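Local coordinates for protein mannitol dehydrogenase (Pseudomonas fluorescens, PDB 1LJ8) that probably catalyses the NAD-dependent interconversion of mannitol and fructose, as a long-chain mannitol 2-dehydrogenase that binds NAD, at residues Met322-Asp336 with Tyr354-Ala366. Numbering follows the deposited sequence.
Sequences MNDPLFVAYMRAYMD and YKQTLVDRFSNQA
Two donors share the single acceptor Q356 OE1: R332 NH2 meets it on a lone pair at 3.0 Å, while R332 NH1 reaches it from above the carbonyl plane. V359 CG2 sits over one guanidinium face. Q356 NE2 hydrogen-bonds to D360 OD1, fixing which way the amide faces. At one end, K355 NZ forms a salt bridge with D336 OD1 (2.7 Å) and also hydrogen-bonds to T340. Helices 325-336 and 354-362 illustrate how two nearly antiparallel helices of the C-terminal domain, their axes at 150°, can be packed through methionine side chains, here present as selenomethionine. Stretched out straight, M331 brings CE to 3.7 Å from F362 CD1, an apolar touch, and its SE makes an oblique Met-aromatic contact 4.9 Å from the F362 ring centroid, whereas M335 turns at chi3 (-60°) to lay CE against K355 CB. F362 also stacks on H303, its side chain about 9 Å from the bound NAD. Beyond the helices, N323 and Q365 pair their nearly coplanar amides, N323 ND2 giving an almost straight bond to Q365 OE1 (2.9 Å) and Q365 NE2 returning a more bent one to N323 OD1. A leucine replacing Q365 would probably leave the N323 amide without either mate and free to turn. One water bridges M322 O and S363 OG.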
loop_
_atom_site.group_PDB
_atom_site.type_symbol
_atom_site.label_atom_id
_atom_site.label_comp_id
_atom_site.label_asym_id
_atom_site.label_seq_id
_atom_site.Cartn_x
_atom_site.Cartn_y
_atom_site.Cartn_z
HETATM N N MSE A 322 3.349 20.446 -2.413
HETATM C CA MSE A 322 2.963 21.178 -1.229
HETATM C C MSE A 322 3.595 22.567 -1.204
HETATM O O MSE A 322 3.160 23.398 -0.379
HETATM C CB MSE A 322 3.336 20.422 0.052
HETATM C CG MSE A 322 2.571 19.124 0.242
HETATM SE SE MSE A 322 0.601 19.402 0.492
HETATM C CE MSE A 322 0.164 19.190 -1.212
ATOM N N ASN A 323 4.595 22.802 -2.062
ATOM C CA ASN A 323 5.213 24.144 -2.140
ATOM C C ASN A 323 4.461 24.998 -3.179
ATOM O O ASN A 323 4.828 26.152 -3.421
ATOM C CB ASN A 323 6.713 24.067 -2.487
ATOM C CG ASN A 323 7.539 23.425 -1.347
ATOM O OD1 ASN A 323 7.128 23.465 -0.187
ATOM N ND2 ASN A 323 8.682 22.838 -1.682
ATOM N N ASP A 324 3.417 24.424 -3.780
ATOM C CA ASP A 324 2.573 25.147 -4.748
ATOM C C ASP A 324 1.255 25.465 -4.024
ATOM O O ASP A 324 0.424 24.571 -3.761
ATOM C CB ASP A 324 2.313 24.273 -5.988
ATOM C CG ASP A 324 1.605 25.048 -7.099
ATOM O OD1 ASP A 324 0.720 25.863 -6.771
ATOM O OD2 ASP A 324 1.925 24.843 -8.288
ATOM N N PRO A 325 1.019 26.749 -3.695
ATOM C CA PRO A 325 -0.220 27.032 -2.983
ATOM C C PRO A 325 -1.515 26.641 -3.663
ATOM O O PRO A 325 -2.509 26.454 -2.978
ATOM C CB PRO A 325 -0.145 28.557 -2.702
ATOM C CG PRO A 325 1.331 28.879 -2.814
ATOM C CD PRO A 325 1.810 27.976 -3.921
ATOM N N LEU A 326 -1.526 26.522 -4.986
ATOM C CA LEU A 326 -2.766 26.128 -5.645
ATOM C C LEU A 326 -3.029 24.661 -5.353
ATOM O O LEU A 326 -4.177 24.268 -5.211
ATOM C CB LEU A 326 -2.670 26.310 -7.143
ATOM C CG LEU A 326 -2.694 27.709 -7.761
ATOM C CD1 LEU A 326 -2.466 27.576 -9.258
ATOM C CD2 LEU A 326 -4.049 28.356 -7.473
ATOM N N PHE A 327 -1.966 23.849 -5.274
ATOM C CA PHE A 327 -2.164 22.418 -4.958
ATOM C C PHE A 327 -2.636 22.250 -3.508
ATOM O O PHE A 327 -3.511 21.395 -3.215
ATOM C CB PHE A 327 -0.865 21.617 -5.190
ATOM C CG PHE A 327 -0.619 21.253 -6.627
ATOM C CD1 PHE A 327 -0.306 22.231 -7.567
ATOM C CD2 PHE A 327 -0.695 19.907 -7.054
ATOM C CE1 PHE A 327 -0.063 21.902 -8.891
ATOM C CE2 PHE A 327 -0.456 19.567 -8.384
ATOM C CZ PHE A 327 -0.135 20.557 -9.307
ATOM N N VAL A 328 -2.046 23.018 -2.583
ATOM C CA VAL A 328 -2.455 22.940 -1.182
ATOM C C VAL A 328 -3.912 23.325 -1.050
ATOM O O VAL A 328 -4.678 22.659 -0.358
ATOM C CB VAL A 328 -1.587 23.900 -0.280
ATOM C CG1 VAL A 328 -2.020 23.820 1.158
ATOM C CG2 VAL A 328 -0.090 23.530 -0.396
ATOM N N ALA A 329 -4.313 24.418 -1.713
ATOM C CA ALA A 329 -5.723 24.868 -1.634
ATOM C C ALA A 329 -6.675 23.823 -2.225
ATOM O O ALA A 329 -7.779 23.563 -1.697
ATOM C CB ALA A 329 -5.885 26.208 -2.350
ATOM N N TYR A 330 -6.264 23.239 -3.340
ATOM C CA TYR A 330 -7.078 22.177 -3.956
ATOM C C TYR A 330 -7.232 20.961 -3.022
ATOM O O TYR A 330 -8.353 20.453 -2.839
ATOM C CB TYR A 330 -6.431 21.769 -5.290
ATOM C CG TYR A 330 -7.065 20.567 -5.978
ATOM C CD1 TYR A 330 -8.396 20.580 -6.401
ATOM C CD2 TYR A 330 -6.304 19.430 -6.230
ATOM C CE1 TYR A 330 -8.946 19.475 -7.069
ATOM C CE2 TYR A 330 -6.830 18.326 -6.889
ATOM C CZ TYR A 330 -8.150 18.355 -7.310
ATOM O OH TYR A 330 -8.681 17.272 -7.997
HETATM N N MSE A 331 -6.128 20.487 -2.432
HETATM C CA MSE A 331 -6.206 19.352 -1.474
HETATM C C MSE A 331 -7.127 19.686 -0.286
HETATM O O MSE A 331 -7.960 18.864 0.137
HETATM C CB MSE A 331 -4.806 19.023 -0.915
HETATM C CG MSE A 331 -4.798 18.086 0.331
HETATM SE SE MSE A 331 -2.880 17.744 0.738
HETATM C CE MSE A 331 -3.136 16.752 2.412
ATOM N N ARG A 332 -6.986 20.899 0.257
ATOM C CA ARG A 332 -7.842 21.268 1.385
ATOM C C ARG A 332 -9.311 21.302 0.983
ATOM O O ARG A 332 -10.184 20.858 1.743
ATOM C CB ARG A 332 -7.432 22.635 1.959
ATOM C CG ARG A 332 -6.124 22.655 2.696
ATOM C CD ARG A 332 -6.011 23.975 3.458
ATOM N NE ARG A 332 -4.685 24.195 4.046
ATOM C CZ ARG A 332 -4.263 23.694 5.211
ATOM N NH1 ARG A 332 -5.050 22.914 5.946
ATOM N NH2 ARG A 332 -3.050 24.011 5.655
ATOM N N ALA A 333 -9.592 21.809 -0.213
ATOM C CA ALA A 333 -10.994 21.863 -0.661
ATOM C C ALA A 333 -11.533 20.433 -0.856
ATOM O O ALA A 333 -12.653 20.115 -0.479
ATOM C CB ALA A 333 -11.100 22.644 -1.975
ATOM N N TYR A 334 -10.730 19.572 -1.481
ATOM C CA TYR A 334 -11.148 18.192 -1.675
ATOM C C TYR A 334 -11.405 17.516 -0.320
ATOM O O TYR A 334 -12.469 16.868 -0.120
ATOM C CB TYR A 334 -10.068 17.420 -2.476
ATOM C CG TYR A 334 -10.385 15.962 -2.668
ATOM C CD1 TYR A 334 -11.337 15.558 -3.602
ATOM C CD2 TYR A 334 -9.725 14.976 -1.926
ATOM C CE1 TYR A 334 -11.640 14.224 -3.793
ATOM C CE2 TYR A 334 -10.009 13.603 -2.143
ATOM C CZ TYR A 334 -10.974 13.252 -3.080
ATOM O OH TYR A 334 -11.324 11.943 -3.333
HETATM N N MSE A 335 -10.466 17.661 0.629
HETATM C CA MSE A 335 -10.614 17.039 1.965
HETATM C C MSE A 335 -11.817 17.636 2.738
HETATM O O MSE A 335 -12.635 16.908 3.306
HETATM C CB MSE A 335 -9.363 17.259 2.832
HETATM C CG MSE A 335 -8.174 16.465 2.360
HETATM SE SE MSE A 335 -6.781 16.419 3.725
HETATM C CE MSE A 335 -6.422 18.320 3.898
ATOM N N ASP A 336 -11.899 18.961 2.754
ATOM C CA ASP A 336 -12.959 19.613 3.528
ATOM C C ASP A 336 -14.357 19.528 2.961
ATOM O O ASP A 336 -15.313 19.292 3.706
ATOM C CB ASP A 336 -12.663 21.112 3.736
ATOM C CG ASP A 336 -11.425 21.368 4.561
ATOM O OD1 ASP A 336 -10.980 20.500 5.334
ATOM O OD2 ASP A 336 -10.864 22.475 4.444
ATOM N N TYR A 354 -6.455 16.434 12.290
ATOM C CA TYR A 354 -5.899 15.324 11.481
ATOM C C TYR A 354 -5.583 15.789 10.048
ATOM O O TYR A 354 -4.499 15.512 9.518
ATOM C CB TYR A 354 -6.891 14.164 11.454
ATOM C CG TYR A 354 -6.415 12.991 10.600
ATOM C CD1 TYR A 354 -5.426 12.121 11.061
ATOM C CD2 TYR A 354 -6.955 12.778 9.340
ATOM C CE1 TYR A 354 -4.981 11.040 10.264
ATOM C CE2 TYR A 354 -6.516 11.708 8.519
ATOM C CZ TYR A 354 -5.545 10.857 8.991
ATOM O OH TYR A 354 -5.152 9.808 8.180
ATOM N N LYS A 355 -6.512 16.510 9.414
ATOM C CA LYS A 355 -6.270 16.999 8.058
ATOM C C LYS A 355 -5.061 17.938 8.026
ATOM O O LYS A 355 -4.269 17.916 7.085
ATOM C CB LYS A 355 -7.528 17.682 7.475
ATOM C CG LYS A 355 -8.658 16.697 7.183
ATOM C CD LYS A 355 -9.907 17.424 6.648
ATOM C CE LYS A 355 -10.711 18.116 7.789
ATOM N NZ LYS A 355 -11.875 18.802 7.184
ATOM N N GLN A 356 -4.887 18.765 9.058
ATOM C CA GLN A 356 -3.692 19.594 9.084
ATOM C C GLN A 356 -2.414 18.727 9.195
ATOM O O GLN A 356 -1.414 19.033 8.549
ATOM C CB GLN A 356 -3.732 20.620 10.250
ATOM C CG GLN A 356 -2.486 21.562 10.262
ATOM C CD GLN A 356 -2.294 22.377 8.983
ATOM O OE1 GLN A 356 -3.236 22.986 8.492
ATOM N NE2 GLN A 356 -1.082 22.377 8.431
ATOM N N THR A 357 -2.447 17.645 9.970
ATOM C CA THR A 357 -1.237 16.827 10.047
ATOM C C THR A 357 -0.931 16.192 8.672
ATOM O O THR A 357 0.232 15.951 8.369
ATOM C CB THR A 357 -1.318 15.747 11.138
ATOM O OG1 THR A 357 -2.354 14.802 10.831
ATOM C CG2 THR A 357 -1.582 16.386 12.519
ATOM N N LEU A 358 -1.950 15.956 7.825
ATOM C CA LEU A 358 -1.655 15.384 6.497
ATOM C C LEU A 358 -0.921 16.427 5.681
ATOM O O LEU A 358 0.053 16.124 4.970
ATOM C CB LEU A 358 -2.951 14.932 5.781
ATOM C CG LEU A 358 -3.701 13.825 6.538
ATOM C CD1 LEU A 358 -4.938 13.453 5.725
ATOM C CD2 LEU A 358 -2.827 12.593 6.777
ATOM N N VAL A 359 -1.364 17.678 5.774
ATOM C CA VAL A 359 -0.677 18.724 5.047
ATOM C C VAL A 359 0.770 18.795 5.550
ATOM O O VAL A 359 1.698 18.876 4.750
ATOM C CB VAL A 359 -1.384 20.094 5.221
ATOM C CG1 VAL A 359 -0.533 21.218 4.615
ATOM C CG2 VAL A 359 -2.731 20.024 4.542
ATOM N N ASP A 360 0.953 18.743 6.870
ATOM C CA ASP A 360 2.306 18.818 7.456
ATOM C C ASP A 360 3.194 17.659 6.972
ATOM O O ASP A 360 4.349 17.845 6.586
ATOM C CB ASP A 360 2.279 18.728 8.984
ATOM C CG ASP A 360 1.553 19.921 9.667
ATOM O OD1 ASP A 360 1.464 21.007 9.058
ATOM O OD2 ASP A 360 1.077 19.737 10.817
ATOM N N ARG A 361 2.644 16.442 7.028
ATOM C CA ARG A 361 3.429 15.261 6.596
ATOM C C ARG A 361 3.748 15.275 5.098
ATOM O O ARG A 361 4.870 14.929 4.678
ATOM C CB ARG A 361 2.689 13.976 6.998
ATOM C CG ARG A 361 2.726 13.748 8.515
ATOM C CD ARG A 361 1.698 12.665 8.932
ATOM N NE ARG A 361 1.972 11.421 8.185
ATOM C CZ ARG A 361 1.066 10.444 8.003
ATOM N NH1 ARG A 361 -0.165 10.558 8.517
ATOM N NH2 ARG A 361 1.393 9.355 7.296
ATOM N N PHE A 362 2.804 15.708 4.275
ATOM C CA PHE A 362 3.118 15.769 2.846
ATOM C C PHE A 362 4.117 16.897 2.533
ATOM O O PHE A 362 4.747 16.882 1.492
ATOM C CB PHE A 362 1.869 16.055 1.992
ATOM C CG PHE A 362 0.905 14.901 1.861
ATOM C CD1 PHE A 362 -0.210 15.048 1.035
ATOM C CD2 PHE A 362 1.070 13.716 2.557
ATOM C CE1 PHE A 362 -1.153 14.014 0.911
ATOM C CE2 PHE A 362 0.133 12.667 2.457
ATOM C CZ PHE A 362 -0.981 12.825 1.629
ATOM N N SER A 363 4.227 17.885 3.433
ATOM C CA SER A 363 5.142 19.025 3.248
ATOM C C SER A 363 6.568 18.703 3.672
ATOM O O SER A 363 7.492 19.527 3.484
ATOM C CB SER A 363 4.611 20.255 4.026
ATOM O OG SER A 363 3.303 20.604 3.561
ATOM N N ASN A 364 6.756 17.506 4.238
ATOM C CA ASN A 364 8.098 17.028 4.657
ATOM C C ASN A 364 9.042 17.098 3.434
ATOM O O ASN A 364 8.914 16.366 2.448
ATOM C CB ASN A 364 7.931 15.584 5.180
ATOM C CG ASN A 364 9.235 14.925 5.592
ATOM O OD1 ASN A 364 10.335 15.397 5.295
ATOM N ND2 ASN A 364 9.103 13.788 6.274
ATOM N N GLN A 365 10.014 17.997 3.466
ATOM C CA GLN A 365 10.881 18.129 2.295
ATOM C C GLN A 365 11.996 17.103 2.278
ATOM O O GLN A 365 12.430 16.677 1.211
ATOM C CB GLN A 365 11.532 19.528 2.249
ATOM C CG GLN A 365 10.566 20.676 2.566
ATOM C CD GLN A 365 9.772 21.153 1.362
ATOM O OE1 GLN A 365 10.348 21.482 0.320
ATOM N NE2 GLN A 365 8.430 21.203 1.498
ATOM N N ALA A 366 12.448 16.697 3.457
ATOM C CA ALA A 366 13.580 15.774 3.525
ATOM C C ALA A 366 13.285 14.380 2.982
ATOM O O ALA A 366 14.170 13.745 2.428
ATOM C CB ALA A 366 14.028 15.659 4.951
HETATM O O HOH W 1 2.840 23.337 2.414
#